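PDB 6XZ6: GARP domain-containing protein from Trypanosoma brucei brucei TREU927, which serves as a receptor for the host complement regulator factor H and is linked to increased transmission of trypanosomes to tsetse flies. Local coordinates for residues Glu168-Leu171 with Gln172-Glu176. Residues are numbered along the deposited sequence; the frame is centred on the assembly and turned at random.
Sequences EEYL and QEANE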
loop_
_atom_site.group_PDB
_atom_site.type_symbol
_atom_site.label_atom_id
_atom_site.label_comp_id
_atom_site.label_asym_id
_atom_site.label_seq_id
_atom_site.Cartn_x
_atom_site.Cartn_y
_atom_site.Cartn_z
ATOM N N GLU A 168 15.561 10.182 -4.558
ATOM C CA GLU A 168 14.766 11.418 -4.518
ATOM C C GLU A 168 13.409 11.188 -5.176
ATOM O O GLU A 168 12.395 11.601 -4.621
ATOM C CB GLU A 168 15.521 12.596 -5.183
ATOM C CG GLU A 168 14.761 13.910 -5.211
ATOM C CD GLU A 168 14.433 14.596 -3.898
ATOM O OE1 GLU A 168 15.152 14.368 -2.903
ATOM O OE2 GLU A 168 13.465 15.388 -3.870
ATOM N N GLU A 169 13.379 10.490 -6.336
ATOM C CA GLU A 169 12.129 10.156 -7.021
ATOM C C GLU A 169 11.328 9.148 -6.182
ATOM O O GLU A 169 10.118 9.285 -6.109
ATOM C CB GLU A 169 12.391 9.708 -8.454
ATOM C CG GLU A 169 11.187 9.205 -9.233
ATOM C CD GLU A 169 11.577 8.102 -10.202
ATOM O OE1 GLU A 169 11.843 6.959 -9.751
ATOM O OE2 GLU A 169 11.659 8.400 -11.414
ATOM N N TYR A 170 11.984 8.238 -5.457
ATOM C CA TYR A 170 11.269 7.339 -4.538
ATOM C C TYR A 170 10.598 8.134 -3.432
ATOM O O TYR A 170 9.427 7.899 -3.181
ATOM C CB TYR A 170 12.154 6.227 -3.941
ATOM C CG TYR A 170 11.398 5.379 -2.941
ATOM C CD1 TYR A 170 10.445 4.449 -3.362
ATOM C CD2 TYR A 170 11.554 5.575 -1.576
ATOM C CE1 TYR A 170 9.693 3.709 -2.443
ATOM C CE2 TYR A 170 10.794 4.860 -0.649
ATOM C CZ TYR A 170 9.853 3.936 -1.089
ATOM O OH TYR A 170 9.118 3.210 -0.181
ATOM N N LEU A 171 11.294 9.097 -2.813
ATOM C CA LEU A 171 10.696 9.972 -1.793
ATOM C C LEU A 171 9.439 10.696 -2.338
ATOM O O LEU A 171 8.396 10.671 -1.681
ATOM C CB LEU A 171 11.724 10.999 -1.252
ATOM C CG LEU A 171 11.199 12.116 -0.325
ATOM C CD1 LEU A 171 10.626 11.540 1.005
ATOM C CD2 LEU A 171 12.264 13.162 -0.060
ATOM N N GLN A 172 9.530 11.310 -3.530
ATOM C CA GLN A 172 8.413 12.020 -4.135
ATOM C C GLN A 172 7.195 11.106 -4.273
ATOM O O GLN A 172 6.117 11.478 -3.840
ATOM C CB GLN A 172 8.838 12.639 -5.471
ATOM C CG GLN A 172 9.893 13.767 -5.354
ATOM C CD GLN A 172 10.423 14.345 -6.680
ATOM O OE1 GLN A 172 10.144 13.861 -7.805
ATOM N NE2 GLN A 172 11.221 15.415 -6.571
ATOM N N GLU A 173 7.389 9.880 -4.781
ATOM C CA GLU A 173 6.356 8.837 -4.957
ATOM C C GLU A 173 5.851 8.286 -3.641
ATOM O O GLU A 173 4.662 7.982 -3.547
ATOM C CB GLU A 173 6.870 7.663 -5.827
ATOM C CG GLU A 173 7.407 8.065 -7.189
ATOM C CD GLU A 173 6.442 8.125 -8.350
ATOM O OE1 GLU A 173 6.794 7.578 -9.422
ATOM O OE2 GLU A 173 5.359 8.747 -8.207
ATOM N N ALA A 174 6.744 8.097 -2.639
ATOM C CA ALA A 174 6.370 7.578 -1.317
ATOM C C ALA A 174 5.523 8.588 -0.574
ATOM O O ALA A 174 4.699 8.190 0.247
ATOM C CB ALA A 174 7.597 7.246 -0.514
ATOM N N ASN A 175 5.716 9.896 -0.856
ATOM C CA ASN A 175 4.921 10.962 -0.247
ATOM C C ASN A 175 3.487 10.915 -0.784
ATOM O O ASN A 175 2.564 11.003 0.005
ATOM C CB ASN A 175 5.569 12.345 -0.431
ATOM C CG ASN A 175 6.684 12.654 0.550
ATOM O OD1 ASN A 175 6.800 12.068 1.629
ATOM N ND2 ASN A 175 7.531 13.602 0.208
ATOM N N GLU A 176 3.307 10.679 -2.093
ATOM C CA GLU A 176 2.006 10.506 -2.740
ATOM C C GLU A 176 1.310 9.257 -2.205
ATOM O O GLU A 176 0.106 9.289 -1.984
ATOM C CB GLU A 176 2.165 10.378 -4.262
ATOM C CG GLU A 176 1.805 11.635 -5.023
ATOM C CD GLU A 176 2.943 12.264 -5.810
ATOM O OE1 GLU A 176 3.397 11.653 -6.808
ATOM O OE2 GLU A 176 3.375 13.379 -5.431
#
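E168 and Q172 pair one turn apart on the alpha-helix 165-208 of this elongated helical bundle, where four successive i to i+4 backbone hydrogen bonds join 168-171 to 172-176. The first runs from Q172 N to E168 O at 3.1 Å. Alongside it the E168 chain bends at chi2 (65°) and brings OE2 to 3.5 Å from Q172 NE2, with carboxylate and amide planes almost perpendicular; the other carboxylate oxygen, OE1, forms a salt bridge with R159 of helix 148-161. E169 O accepts the bond from E173 N at 3.1 Å, and the two side chains meet through their CG atoms, 4.4 Å apart. Beyond these methylenes E169 turns to partners outside the helix: OE1 is hydrogen-bonded to Y111, while OE2 makes a salt bridge to K33 of the complement factor H chain, which places E169 at the interface with factor H. Y170 faces the bundle core. With chi1 at 177° the Y170 ring is set so that A174 CB lies over one face, offset toward the rim, 4.3 Å from the ring centroid in a CH-pi contact. Y111 and F115 of helix 67-125 pack edge-to-face with the same tyrosine, and A155 touches both Y170 and A174. The bond from A174 N to Y170 O, 2.7 Å, lies nearly on the line of the carbonyl. L171 is buried and touches H156; L171 O accepts the backbone N of N175 at 2.9 Å, and the L171 CD1 methyl rests 3.8 Å from N175 ND2.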